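Local coordinates for protein N-alpha-acetyltransferase 35, NatC auxiliary subunit (Saccharomyces cerevisiae, PDB 6YGA) that serves as the auxiliary subunit of the NatC N-terminal acetyltransferase, which acetylates the N-terminal Met of L-A virus Gag protein, at residues N141-K146 against Q205-Y210; L148-L153 against N198-S203; S492-I497 against N526-L531; S499-L504 against L518-A523. All coordinates share one frame; numbering follows the deposited sequence.

Interaction 1 (N141-K146 against Q205-Y210); sequences NILYDK and QILEAY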
loop_
_atom_site.group_PDB
_atom_site.type_symbol
_atom_site.label_atom_id
_atom_site.label_comp_id
_atom_site.label_asym_id
_atom_site.label_seq_id
_atom_site.Cartn_x
_atom_site.Cartn_y
_atom_site.Cartn_z
ATOM N N ASN B 141 -35.602 -25.703 11.651
ATOM C CA ASN B 141 -34.981 -25.542 12.958
ATOM C C ASN B 141 -34.796 -24.056 13.232
ATOM O O ASN B 141 -34.419 -23.291 12.338
ATOM C CB ASN B 141 -33.635 -26.278 13.022
ATOM C CG ASN B 141 -33.079 -26.376 14.438
ATOM O OD1 ASN B 141 -33.256 -25.472 15.256
ATOM N ND2 ASN B 141 -32.394 -27.477 14.728
ATOM N N ILE B 142 -35.060 -23.650 14.476
ATOM C CA ILE B 142 -35.133 -22.226 14.778
ATOM C C ILE B 142 -33.746 -21.596 14.817
ATOM O O ILE B 142 -33.595 -20.392 14.582
ATOM C CB ILE B 142 -35.899 -22.005 16.096
ATOM C CG1 ILE B 142 -36.483 -20.595 16.127
ATOM C CG2 ILE B 142 -34.999 -22.241 17.308
ATOM C CD1 ILE B 142 -37.446 -20.316 14.993
ATOM N N LEU B 143 -32.716 -22.389 15.112
ATOM C CA LEU B 143 -31.365 -21.845 15.184
ATOM C C LEU B 143 -30.825 -21.531 13.794
ATOM O O LEU B 143 -30.150 -20.511 13.598
ATOM C CB LEU B 143 -30.459 -22.828 15.923
ATOM C CG LEU B 143 -30.912 -23.171 17.346
ATOM C CD1 LEU B 143 -30.063 -24.293 17.905
ATOM C CD2 LEU B 143 -30.849 -21.945 18.248
ATOM N N TYR B 144 -31.130 -22.383 12.813
ATOM C CA TYR B 144 -30.655 -22.159 11.452
ATOM C C TYR B 144 -31.470 -21.091 10.732
ATOM O O TYR B 144 -30.903 -20.241 10.038
ATOM C CB TYR B 144 -30.695 -23.464 10.656
ATOM C CG TYR B 144 -29.571 -24.424 10.973
ATOM C CD1 TYR B 144 -29.673 -25.314 12.031
ATOM C CD2 TYR B 144 -28.410 -24.442 10.208
ATOM C CE1 TYR B 144 -28.650 -26.194 12.325
ATOM C CE2 TYR B 144 -27.381 -25.318 10.493
ATOM C CZ TYR B 144 -27.506 -26.192 11.553
ATOM O OH TYR B 144 -26.485 -27.066 11.844
ATOM N N ASP B 145 -32.797 -21.118 10.884
ATOM C CA ASP B 145 -33.655 -20.269 10.063
ATOM C C ASP B 145 -33.748 -18.846 10.606
ATOM O O ASP B 145 -33.779 -17.887 9.827
ATOM C CB ASP B 145 -35.051 -20.887 9.948
ATOM C CG ASP B 145 -35.023 -22.303 9.395
ATOM O OD1 ASP B 145 -33.980 -22.973 9.535
ATOM O OD2 ASP B 145 -36.039 -22.743 8.814
ATOM N N LYS B 146 -33.794 -18.685 11.928
ATOM C CA LYS B 146 -33.988 -17.378 12.543
ATOM C C LYS B 146 -32.713 -16.802 13.142
ATOM O O LYS B 146 -32.346 -15.664 12.834
ATOM C CB LYS B 146 -35.079 -17.461 13.623
ATOM C CG LYS B 146 -36.170 -16.404 13.489
ATOM C CD LYS B 146 -35.595 -14.995 13.604
ATOM C CE LYS B 146 -36.599 -13.919 13.194
ATOM N NZ LYS B 146 -36.047 -12.542 13.387
ATOM N N GLN B 205 -33.567 -12.546 21.720
ATOM C CA GLN B 205 -34.635 -12.918 22.643
ATOM C C GLN B 205 -34.949 -14.408 22.571
ATOM O O GLN B 205 -35.314 -15.013 23.586
ATOM C CB GLN B 205 -35.894 -12.099 22.356
ATOM C CG GLN B 205 -35.665 -10.603 22.136
ATOM C CD GLN B 205 -35.071 -9.888 23.341
ATOM O OE1 GLN B 205 -34.970 -10.446 24.435
ATOM N NE2 GLN B 205 -34.675 -8.637 23.139
ATOM N N ILE B 206 -34.822 -15.013 21.386
ATOM C CA ILE B 206 -34.988 -16.460 21.272
ATOM C C ILE B 206 -33.952 -17.177 22.128
ATOM O O ILE B 206 -34.252 -18.189 22.775
ATOM C CB ILE B 206 -34.911 -16.897 19.795
ATOM C CG1 ILE B 206 -36.101 -16.339 19.007
ATOM C CG2 ILE B 206 -34.856 -18.420 19.674
ATOM C CD1 ILE B 206 -36.146 -16.790 17.560
ATOM N N LEU B 207 -32.721 -16.659 22.155
ATOM C CA LEU B 207 -31.677 -17.269 22.972
ATOM C C LEU B 207 -31.939 -17.066 24.460
ATOM O O LEU B 207 -31.579 -17.927 25.273
ATOM C CB LEU B 207 -30.308 -16.705 22.587
ATOM C CG LEU B 207 -29.928 -16.814 21.108
ATOM C CD1 LEU B 207 -28.521 -16.282 20.864
ATOM C CD2 LEU B 207 -30.058 -18.247 20.615
ATOM N N GLU B 208 -32.561 -15.945 24.837
ATOM C CA GLU B 208 -32.933 -15.741 26.234
ATOM C C GLU B 208 -33.947 -16.784 26.688
ATOM O O GLU B 208 -33.929 -17.217 27.846
ATOM C CB GLU B 208 -33.503 -14.336 26.433
ATOM C CG GLU B 208 -32.712 -13.214 25.780
ATOM C CD GLU B 208 -31.592 -12.677 26.651
ATOM O OE1 GLU B 208 -31.280 -13.304 27.686
ATOM O OE2 GLU B 208 -31.026 -11.619 26.301
ATOM N N ALA B 209 -34.839 -17.201 25.785
ATOM C CA ALA B 209 -35.906 -18.122 26.165
ATOM C C ALA B 209 -35.364 -19.482 26.577
ATOM O O ALA B 209 -36.012 -20.199 27.348
ATOM C CB ALA B 209 -36.902 -18.279 25.017
ATOM N N TYR B 210 -34.188 -19.854 26.077
ATOM C CA TYR B 210 -33.608 -21.153 26.394
ATOM C C TYR B 210 -33.316 -21.261 27.885
ATOM O O TYR B 210 -32.560 -20.456 28.440
ATOM C CB TYR B 210 -32.334 -21.372 25.578
ATOM C CG TYR B 210 -32.587 -21.938 24.197
ATOM C CD1 TYR B 210 -33.409 -21.277 23.293
ATOM C CD2 TYR B 210 -31.998 -23.131 23.796
ATOM C CE1 TYR B 210 -33.645 -21.792 22.031
ATOM C CE2 TYR B 210 -32.227 -23.653 22.534
ATOM C CZ TYR B 210 -33.050 -22.978 21.657
ATOM O OH TYR B 210 -33.282 -23.489 20.401
#
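Leu143 and Tyr210 meet in the closer-packed part of this contact, where the start of helix 142-167 faces the end of helix 193-209. The two side chains come from opposite directions: the CD2 methyl of Leu143 reaches Tyr210 OH at 3.6 Å and lies obliquely to the ring, 4.2 Å from Tyr210 CZ. The same methyl, Leu143 CD2, approaches Leu207 CD2 at 4.5 Å, and both leucines are buried. Ile142 slides past Tyr210 in the opposite direction, its CG2 branch 3.8 Å from Tyr210 OH.

The other side is looser. Ile142 turns CG1 away from its own backbone N (chi1 -156°), which carries that branch toward Ile206, and Ile142 CG1 meets Ile206 CD1 at 4.1 Å. The same Ile206 methyl touches Lys146 CG, also at 4.1 Å, the lysine chain crossing it at about a right angle. Only the aliphatic part of Lys146 takes part here; its ammonium group leads off to a salt bridge with Glu202. Ile142 is exposed, and the helix axes are 11.8 Å apart, nearly antiparallel at 170°, so the helices meet through side chains alone.

Asn141 is the N-cap of helix 142-167: its OD1 accepts from Leu143 N at 3.1 Å, a capping bond at the first turn, the donor lying above the carbonyl plane. The pair packs on helix 85-104 through Leu143, which touches Pro85 and Val89, and on helix 215-231 through Leu207, which rests on Leu220 and Leu224.

Interaction 2 (L148-L153 against N198-S203); sequences LGSCIL and NSLTES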
loop_
_atom_site.group_PDB
_atom_site.type_symbol
_atom_site.label_atom_id
_atom_site.label_comp_id
_atom_site.label_asym_id
_atom_site.label_seq_id
_atom_site.Cartn_x
_atom_site.Cartn_y
_atom_site.Cartn_z
ATOM N N LEU B 148 -29.385 -17.941 12.897
ATOM C CA LEU B 148 -28.286 -17.872 11.939
ATOM C C LEU B 148 -28.621 -16.945 10.777
ATOM O O LEU B 148 -27.741 -16.249 10.260
ATOM C CB LEU B 148 -27.937 -19.273 11.441
ATOM C CG LEU B 148 -26.710 -19.381 10.538
ATOM C CD1 LEU B 148 -25.539 -18.597 11.116
ATOM C CD2 LEU B 148 -26.332 -20.838 10.346
ATOM N N GLY B 149 -29.889 -16.914 10.361
ATOM C CA GLY B 149 -30.287 -16.002 9.299
ATOM C C GLY B 149 -30.051 -14.549 9.662
ATOM O O GLY B 149 -29.635 -13.748 8.822
ATOM N N SER B 150 -30.307 -14.190 10.922
ATOM C CA SER B 150 -30.033 -12.828 11.368
ATOM C C SER B 150 -28.536 -12.543 11.368
ATOM O O SER B 150 -28.110 -11.435 11.022
ATOM C CB SER B 150 -30.628 -12.599 12.758
ATOM O OG SER B 150 -30.010 -13.433 13.722
ATOM N N CYS B 151 -27.721 -13.530 11.755
ATOM C CA CYS B 151 -26.270 -13.360 11.715
ATOM C C CYS B 151 -25.796 -13.050 10.303
ATOM O O CYS B 151 -25.067 -12.077 10.079
ATOM C CB CYS B 151 -25.572 -14.615 12.236
ATOM S SG CYS B 151 -25.792 -14.963 13.985
ATOM N N ILE B 152 -26.200 -13.878 9.337
ATOM C CA ILE B 152 -25.782 -13.678 7.953
ATOM C C ILE B 152 -26.237 -12.316 7.453
ATOM O O ILE B 152 -25.503 -11.623 6.736
ATOM C CB ILE B 152 -26.325 -14.814 7.068
ATOM C CG1 ILE B 152 -25.922 -16.182 7.629
ATOM C CG2 ILE B 152 -25.847 -14.648 5.638
ATOM C CD1 ILE B 152 -24.431 -16.429 7.666
ATOM N N LEU B 153 -27.449 -11.904 7.830
ATOM C CA LEU B 153 -27.955 -10.606 7.399
ATOM C C LEU B 153 -27.127 -9.469 7.983
ATOM O O LEU B 153 -26.906 -8.448 7.320
ATOM C CB LEU B 153 -29.423 -10.461 7.793
ATOM C CG LEU B 153 -30.137 -9.212 7.278
ATOM C CD1 LEU B 153 -30.107 -9.171 5.757
ATOM C CD2 LEU B 153 -31.568 -9.169 7.793
ATOM N N ASN B 198 -33.302 -5.009 14.461
ATOM C CA ASN B 198 -34.462 -5.690 15.026
ATOM C C ASN B 198 -34.373 -7.196 14.811
ATOM O O ASN B 198 -34.700 -7.978 15.712
ATOM C CB ASN B 198 -35.751 -5.135 14.417
ATOM C CG ASN B 198 -36.054 -3.721 14.881
ATOM O OD1 ASN B 198 -35.521 -3.257 15.889
ATOM N ND2 ASN B 198 -36.924 -3.033 14.148
ATOM N N SER B 199 -33.927 -7.623 13.626
ATOM C CA SER B 199 -33.778 -9.051 13.358
ATOM C C SER B 199 -32.764 -9.686 14.301
ATOM O O SER B 199 -32.984 -10.792 14.808
ATOM C CB SER B 199 -33.369 -9.271 11.901
ATOM O OG SER B 199 -33.023 -10.624 11.663
ATOM N N LEU B 200 -31.648 -8.997 14.550
ATOM C CA LEU B 200 -30.635 -9.517 15.463
ATOM C C LEU B 200 -31.126 -9.495 16.906
ATOM O O LEU B 200 -30.797 -10.390 17.693
ATOM C CB LEU B 200 -29.346 -8.707 15.320
ATOM C CG LEU B 200 -28.638 -8.799 13.967
ATOM C CD1 LEU B 200 -27.763 -7.579 13.719
ATOM C CD2 LEU B 200 -27.812 -10.072 13.896
ATOM N N THR B 201 -31.910 -8.479 17.273
ATOM C CA THR B 201 -32.475 -8.434 18.618
ATOM C C THR B 201 -33.487 -9.555 18.827
ATOM O O THR B 201 -33.506 -10.190 19.887
ATOM C CB THR B 201 -33.114 -7.067 18.874
ATOM O OG1 THR B 201 -32.089 -6.077 19.013
ATOM C CG2 THR B 201 -33.963 -7.087 20.139
ATOM N N GLU B 202 -34.327 -9.821 17.823
ATOM C CA GLU B 202 -35.307 -10.897 17.939
ATOM C C GLU B 202 -34.629 -12.250 18.113
ATOM O O GLU B 202 -35.099 -13.093 18.887
ATOM C CB GLU B 202 -36.225 -10.910 16.717
ATOM C CG GLU B 202 -37.174 -9.724 16.637
ATOM C CD GLU B 202 -38.009 -9.728 15.372
ATOM O OE1 GLU B 202 -37.940 -10.719 14.614
ATOM O OE2 GLU B 202 -38.733 -8.738 15.134
ATOM N N SER B 203 -33.525 -12.483 17.398
ATOM C CA SER B 203 -32.771 -13.713 17.610
ATOM C C SER B 203 -32.141 -13.746 18.995
ATOM O O SER B 203 -31.977 -14.826 19.573
ATOM C CB SER B 203 -31.699 -13.876 16.534
ATOM O OG SER B 203 -32.279 -14.161 15.274
#
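Ser150 carries the largest share of this contact, pointing from helix 148-153 toward helix 198-203, with Leu200 and Ser199 next in buried area. Ser150 CB sits 3.3 Å from Ser199 OG, while Ser150 OG and Ser203 OG form a hydroxyl-hydroxyl hydrogen bond at 2.8 Å. The Ser150 hydroxyl stands between its own backbone N and carbonyl carbon (chi1 64°), a setting from which it also bonds to Val147 O, one turn back. Ser150 OG is thus held by two partners, and Ser203 OG has a further weak bond to Lys146 O.

Leu200 comes in beside the serine and lays its CD2 methyl against the backbone, 3.2 Å from Ser150 O and 4.0 Å from Ser150 CB. Three serines, Ser150, Ser199 and Ser203, line this close antiparallel crossing of helices 142-167 and 193-209, consistent with the short approach of the backbones: Ser150 CA and Leu200 CA are 5.3 Å apart, and the axes pass at 8.7 Å with a signed crossing angle of -149°.

Helix 215-231 packs against the pair through Leu224, which touches Cys151 and Ser203, and Ile228, which meets Leu200. Helix 142-167 is further covered by helix 118-129, through Leu123, and by helix 85-104, where Ile92 receives Leu148.

Interaction 3 (S492-I497 against N526-L531); sequences SNINAI and NEMEQL
Helices 492-497 and 526-531 run antiparallel with a signed crossing angle of -139° and axes 10.2 Å apart, bringing Ile494 CA within 6.7 Å of Leu531 CA. Leu531 points into the other helix and is shared by three side chains. Its CB meets Ile494 CG1 at 3.8 Å as the two chains slide past each other in opposite directions. Ile497 reaches it tip to tip, Ile497 CD1 lying 4.0 Å from Leu531 CD1. The second methyl, Leu531 CD2, rests 3.9 Å from Asn493 CB, with the asparagine chain crossing it at about a right angle.

Selenomethionine Met528 covers the adjoining part of the interface. Its chain leaves with CG opposite the backbone N (chi1 -174°) and then bends at chi2 and chi3, which swings the terminal methyl over to the isoleucines: Met528 CE is 4.1 Å from Ile494 CG2 and equally far from Ile497 CG2. The CG2 branches of both isoleucines thus serve the selenomethionine, while CG1 and CD1 serve the leucine.

Ile497 also packs on Ala523 and Met524, one turn earlier in helix 511-564. Buried Ile494, Ile497 and Leu531 form the apolar seam of a long antiparallel helical hairpin, made by helices 465-506 and 511-564 in the TPR-like region of the protein.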
loop_
_atom_site.group_PDB
_atom_site.type_symbol
_atom_site.label_atom_id
_atom_site.label_comp_id
_atom_site.label_asym_id
_atom_site.label_seq_id
_atom_site.Cartn_x
_atom_site.Cartn_y
_atom_site.Cartn_z
ATOM N N SER B 492 8.773 41.199 17.373
ATOM C CA SER B 492 8.731 42.613 17.013
ATOM C C SER B 492 7.323 43.180 17.161
ATOM O O SER B 492 7.147 44.308 17.634
ATOM C CB SER B 492 9.247 42.801 15.586
ATOM O OG SER B 492 8.918 44.083 15.087
ATOM N N ASN B 493 6.305 42.409 16.765
ATOM C CA ASN B 493 4.927 42.864 16.931
ATOM C C ASN B 493 4.541 42.916 18.404
ATOM O O ASN B 493 3.824 43.830 18.830
ATOM C CB ASN B 493 3.970 41.953 16.158
ATOM C CG ASN B 493 4.184 42.013 14.655
ATOM O OD1 ASN B 493 4.735 42.980 14.133
ATOM N ND2 ASN B 493 3.740 40.979 13.952
ATOM N N ILE B 494 5.002 41.942 19.194
ATOM C CA ILE B 494 4.722 41.946 20.627
ATOM C C ILE B 494 5.358 43.163 21.289
ATOM O O ILE B 494 4.726 43.846 22.102
ATOM C CB ILE B 494 5.199 40.631 21.274
ATOM C CG1 ILE B 494 4.344 39.450 20.802
ATOM C CG2 ILE B 494 5.167 40.735 22.795
ATOM C CD1 ILE B 494 4.785 38.105 21.361
ATOM N N ASN B 495 6.612 43.465 20.939
ATOM C CA ASN B 495 7.294 44.602 21.551
ATOM C C ASN B 495 6.664 45.928 21.145
ATOM O O ASN B 495 6.674 46.881 21.933
ATOM C CB ASN B 495 8.781 44.586 21.191
ATOM C CG ASN B 495 9.560 43.546 21.974
ATOM O OD1 ASN B 495 9.224 43.236 23.118
ATOM N ND2 ASN B 495 10.605 43.000 21.361
ATOM N N ALA B 496 6.113 46.010 19.931
ATOM C CA ALA B 496 5.433 47.232 19.513
ATOM C C ALA B 496 4.237 47.526 20.411
ATOM O O ALA B 496 3.992 48.684 20.774
ATOM C CB ALA B 496 4.998 47.120 18.053
ATOM N N ILE B 497 3.484 46.489 20.782
ATOM C CA ILE B 497 2.388 46.665 21.728
ATOM C C ILE B 497 2.925 47.043 23.104
ATOM O O ILE B 497 2.352 47.892 23.797
ATOM C CB ILE B 497 1.522 45.392 21.783
ATOM C CG1 ILE B 497 0.843 45.146 20.433
ATOM C CG2 ILE B 497 0.488 45.496 22.894
ATOM C CD1 ILE B 497 0.028 43.862 20.376
ATOM N N ASN B 526 -7.404 42.307 20.568
ATOM C CA ASN B 526 -7.574 41.643 19.283
ATOM C C ASN B 526 -6.324 40.957 18.746
ATOM O O ASN B 526 -6.451 40.107 17.858
ATOM C CB ASN B 526 -8.067 42.645 18.226
ATOM C CG ASN B 526 -9.493 43.106 18.473
ATOM O OD1 ASN B 526 -9.770 43.837 19.426
ATOM N ND2 ASN B 526 -10.405 42.692 17.602
ATOM N N GLU B 527 -5.132 41.288 19.247
ATOM C CA GLU B 527 -3.910 40.799 18.617
ATOM C C GLU B 527 -2.945 40.118 19.584
ATOM O O GLU B 527 -2.268 39.154 19.206
ATOM C CB GLU B 527 -3.192 41.950 17.910
ATOM C CG GLU B 527 -3.932 42.478 16.695
ATOM C CD GLU B 527 -3.205 43.622 16.023
ATOM O OE1 GLU B 527 -2.253 44.159 16.630
ATOM O OE2 GLU B 527 -3.582 43.984 14.890
HETATM N N MSE B 528 -2.868 40.602 20.820
HETATM C CA MSE B 528 -1.841 40.143 21.756
HETATM C C MSE B 528 -1.933 38.655 22.088
HETATM O O MSE B 528 -0.926 37.949 22.065
HETATM C CB MSE B 528 -1.901 40.952 23.052
HETATM C CG MSE B 528 -0.771 40.634 24.021
HETATM SE SE MSE B 528 1.009 40.889 23.252
HETATM C CE MSE B 528 1.747 42.052 24.632
ATOM N N GLU B 529 -3.143 38.185 22.398
ATOM C CA GLU B 529 -3.310 36.791 22.797
ATOM C C GLU B 529 -2.869 35.841 21.689
ATOM O O GLU B 529 -2.222 34.821 21.957
ATOM C CB GLU B 529 -4.765 36.534 23.189
ATOM C CG GLU B 529 -5.050 35.121 23.669
ATOM C CD GLU B 529 -6.488 34.941 24.116
ATOM O OE1 GLU B 529 -7.220 35.951 24.201
ATOM O OE2 GLU B 529 -6.887 33.788 24.382
ATOM N N GLN B 530 -3.193 36.167 20.433
ATOM C CA GLN B 530 -2.785 35.316 19.320
ATOM C C GLN B 530 -1.281 35.395 19.079
ATOM O O GLN B 530 -0.649 34.389 18.734
ATOM C CB GLN B 530 -3.553 35.698 18.055
ATOM C CG GLN B 530 -3.223 34.827 16.857
ATOM C CD GLN B 530 -3.553 33.368 17.100
ATOM O OE1 GLN B 530 -4.717 33.005 17.270
ATOM N NE2 GLN B 530 -2.530 32.525 17.126
ATOM N N LEU B 531 -0.689 36.581 19.252
ATOM C CA LEU B 531 0.757 36.715 19.100
ATOM C C LEU B 531 1.501 35.857 20.115
ATOM O O LEU B 531 2.475 35.178 19.770
ATOM C CB LEU B 531 1.168 38.180 19.235
ATOM C CG LEU B 531 0.913 39.088 18.032
ATOM C CD1 LEU B 531 1.051 40.550 18.431
ATOM C CD2 LEU B 531 1.869 38.749 16.899
#

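Interaction 4 (S499-L504 against L518-A523); sequences SMNKKL and LKYRFA
Near the turn of a long antiparallel helical hairpin, within the TPR-like region, Met500, Asn501 and Leu504 of helix 465-506 pack against Tyr520 of helix 511-564. The axes of the short segments are 9.9 Å apart, with a signed crossing angle of -145°, and Tyr520 buries the most surface in the contact. Its CG lies anti to the backbone N (chi1 169°), which directs the ring toward the facing helix.

Three side chains approach the ring obliquely. Met500, a selenomethionine, places CB 3.8 Å from Tyr520 CD1. Leu504 reaches the other side of the ring base, its CD1 methyl 3.8 Å from Tyr520 CD2. Farther out, Asn501 CB lies 3.7 Å from Tyr520 CE1; Asn501 CA stands 4.2 Å above one face of the Tyr520 ring, offset toward the rim, and the amide is turned only 21° from the ring plane. The extended Met500 chain carries SE to 3.9 Å from Tyr520 CA.

Buried Leu504 also touches Lys513 and Leu516 closer to the hairpin turn, and Tyr520 packs on Ile497 in the other direction. At the margin, the Lys519 chain crosses the selenomethionine at about a right angle, and the terminal methyl, Met500 CE, rests 4.1 Å from Lys519 CB.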
loop_
_atom_site.group_PDB
_atom_site.type_symbol
_atom_site.label_atom_id
_atom_site.label_comp_id
_atom_site.label_asym_id
_atom_site.label_seq_id
_atom_site.Cartn_x
_atom_site.Cartn_y
_atom_site.Cartn_z
ATOM N N SER B 499 5.674 48.691 23.723
ATOM C CA SER B 499 6.178 50.060 23.680
ATOM C C SER B 499 5.053 51.077 23.835
ATOM O O SER B 499 5.275 52.166 24.378
ATOM C CB SER B 499 6.938 50.298 22.375
ATOM O OG SER B 499 6.059 50.276 21.265
HETATM N N MSE B 500 3.851 50.745 23.372
HETATM C CA MSE B 500 2.700 51.627 23.539
HETATM C C MSE B 500 2.378 51.811 25.015
HETATM O O MSE B 500 2.058 52.913 25.457
HETATM C CB MSE B 500 1.476 51.077 22.802
HETATM C CG MSE B 500 1.485 51.304 21.298
HETATM SE SE MSE B 500 -0.140 50.646 20.434
HETATM C CE MSE B 500 0.187 51.310 18.628
ATOM N N ASN B 501 2.470 50.718 25.775
ATOM C CA ASN B 501 2.219 50.799 27.209
ATOM C C ASN B 501 3.290 51.628 27.910
ATOM O O ASN B 501 2.987 52.388 28.836
ATOM C CB ASN B 501 2.142 49.398 27.812
ATOM C CG ASN B 501 1.750 49.415 29.274
ATOM O OD1 ASN B 501 1.073 50.335 29.737
ATOM N ND2 ASN B 501 2.175 48.398 30.013
ATOM N N LYS B 502 4.550 51.495 27.482
ATOM C CA LYS B 502 5.606 52.336 28.037
ATOM C C LYS B 502 5.368 53.804 27.706
ATOM O O LYS B 502 5.577 54.681 28.551
ATOM C CB LYS B 502 6.974 51.894 27.515
ATOM C CG LYS B 502 7.415 50.501 27.939
ATOM C CD LYS B 502 8.921 50.343 27.761
ATOM C CE LYS B 502 9.365 48.894 27.897
ATOM N NZ LYS B 502 8.945 48.073 26.728
ATOM N N LYS B 503 4.932 54.089 26.477
ATOM C CA LYS B 503 4.694 55.470 26.074
ATOM C C LYS B 503 3.495 56.067 26.800
ATOM O O LYS B 503 3.484 57.271 27.086
ATOM C CB LYS B 503 4.499 55.542 24.559
ATOM C CG LYS B 503 4.366 56.949 24.003
ATOM C CD LYS B 503 4.058 56.916 22.515
ATOM C CE LYS B 503 3.613 58.280 22.016
ATOM N NZ LYS B 503 3.001 58.202 20.659
ATOM N N LEU B 504 2.488 55.248 27.112
ATOM C CA LEU B 504 1.323 55.742 27.842
ATOM C C LEU B 504 1.706 56.240 29.230
ATOM O O LEU B 504 1.203 57.274 29.685
ATOM C CB LEU B 504 0.264 54.643 27.948
ATOM C CG LEU B 504 -0.633 54.411 26.733
ATOM C CD1 LEU B 504 -1.467 53.157 26.927
ATOM C CD2 LEU B 504 -1.527 55.620 26.499
ATOM N N LEU B 518 -6.498 54.135 22.923
ATOM C CA LEU B 518 -7.443 53.457 22.042
ATOM C C LEU B 518 -6.730 52.451 21.147
ATOM O O LEU B 518 -7.188 51.314 20.987
ATOM C CB LEU B 518 -8.205 54.482 21.200
ATOM C CG LEU B 518 -9.523 54.036 20.565
ATOM C CD1 LEU B 518 -10.562 53.756 21.640
ATOM C CD2 LEU B 518 -10.034 55.082 19.583
ATOM N N LYS B 519 -5.609 52.858 20.542
ATOM C CA LYS B 519 -4.825 51.928 19.736
ATOM C C LYS B 519 -4.309 50.770 20.580
ATOM O O LYS B 519 -4.316 49.615 20.138
ATOM C CB LYS B 519 -3.648 52.653 19.082
ATOM C CG LYS B 519 -4.006 53.889 18.280
ATOM C CD LYS B 519 -2.751 54.702 17.992
ATOM C CE LYS B 519 -3.036 55.884 17.083
ATOM N NZ LYS B 519 -1.801 56.677 16.824
ATOM N N TYR B 520 -3.854 51.065 21.800
ATOM C CA TYR B 520 -3.246 50.038 22.640
ATOM C C TYR B 520 -4.277 49.030 23.132
ATOM O O TYR B 520 -3.990 47.831 23.209
ATOM C CB TYR B 520 -2.527 50.691 23.820
ATOM C CG TYR B 520 -2.075 49.720 24.887
ATOM C CD1 TYR B 520 -0.967 48.906 24.690
ATOM C CD2 TYR B 520 -2.750 49.625 26.097
ATOM C CE1 TYR B 520 -0.549 48.020 25.663
ATOM C CE2 TYR B 520 -2.340 48.743 27.078
ATOM C CZ TYR B 520 -1.238 47.943 26.854
ATOM O OH TYR B 520 -0.820 47.060 27.824
ATOM N N ARG B 521 -5.480 49.496 23.478
ATOM C CA ARG B 521 -6.499 48.580 23.981
ATOM C C ARG B 521 -6.971 47.626 22.889
ATOM O O ARG B 521 -7.192 46.438 23.150
ATOM C CB ARG B 521 -7.679 49.363 24.554
ATOM C CG ARG B 521 -8.706 48.480 25.241
ATOM C CD ARG B 521 -9.992 49.223 25.542
ATOM N NE ARG B 521 -10.832 48.464 26.462
ATOM C CZ ARG B 521 -10.721 48.529 27.784
ATOM N NH1 ARG B 521 -9.809 49.323 28.325
ATOM N NH2 ARG B 521 -11.516 47.806 28.560
ATOM N N PHE B 522 -7.136 48.129 21.662
ATOM C CA PHE B 522 -7.535 47.262 20.559
ATOM C C PHE B 522 -6.500 46.174 20.311
ATOM O O PHE B 522 -6.852 45.008 20.101
ATOM C CB PHE B 522 -7.758 48.092 19.293
ATOM C CG PHE B 522 -7.885 47.268 18.040
ATOM C CD1 PHE B 522 -9.101 46.709 17.679
ATOM C CD2 PHE B 522 -6.786 47.057 17.219
ATOM C CE1 PHE B 522 -9.218 45.950 16.526
ATOM C CE2 PHE B 522 -6.896 46.299 16.066
ATOM C CZ PHE B 522 -8.113 45.745 15.719
ATOM N N ALA B 523 -5.215 46.535 20.333
ATOM C CA ALA B 523 -4.167 45.548 20.099
ATOM C C ALA B 523 -4.202 44.451 21.155
ATOM O O ALA B 523 -4.103 43.260 20.835
ATOM C CB ALA B 523 -2.800 46.232 20.074
#

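The four interactions form two pairs, each made by two antiparallel helices. Interactions 1 and 2 join helices 142-167 and 193-209, with centres 10 Å apart, and a probable backbone hydrogen bond, Leu143 O to Leu148 N at 2.8 Å, links them. Interactions 3 and 4 join helices 465-506 and 511-564, their centres 11 Å apart, linked likewise by Met528 N to Ala523 O at 2.9 Å. Within each pair the even-numbered contact is enclosed by the odd-numbered one along the chain, so each helix pair makes two contacts in succession along its length. The pairs follow one another in sequence and do not touch: interactions 1 and 3 have centres about 70 Å apart, placing them in separate helical regions of this elongated subunit.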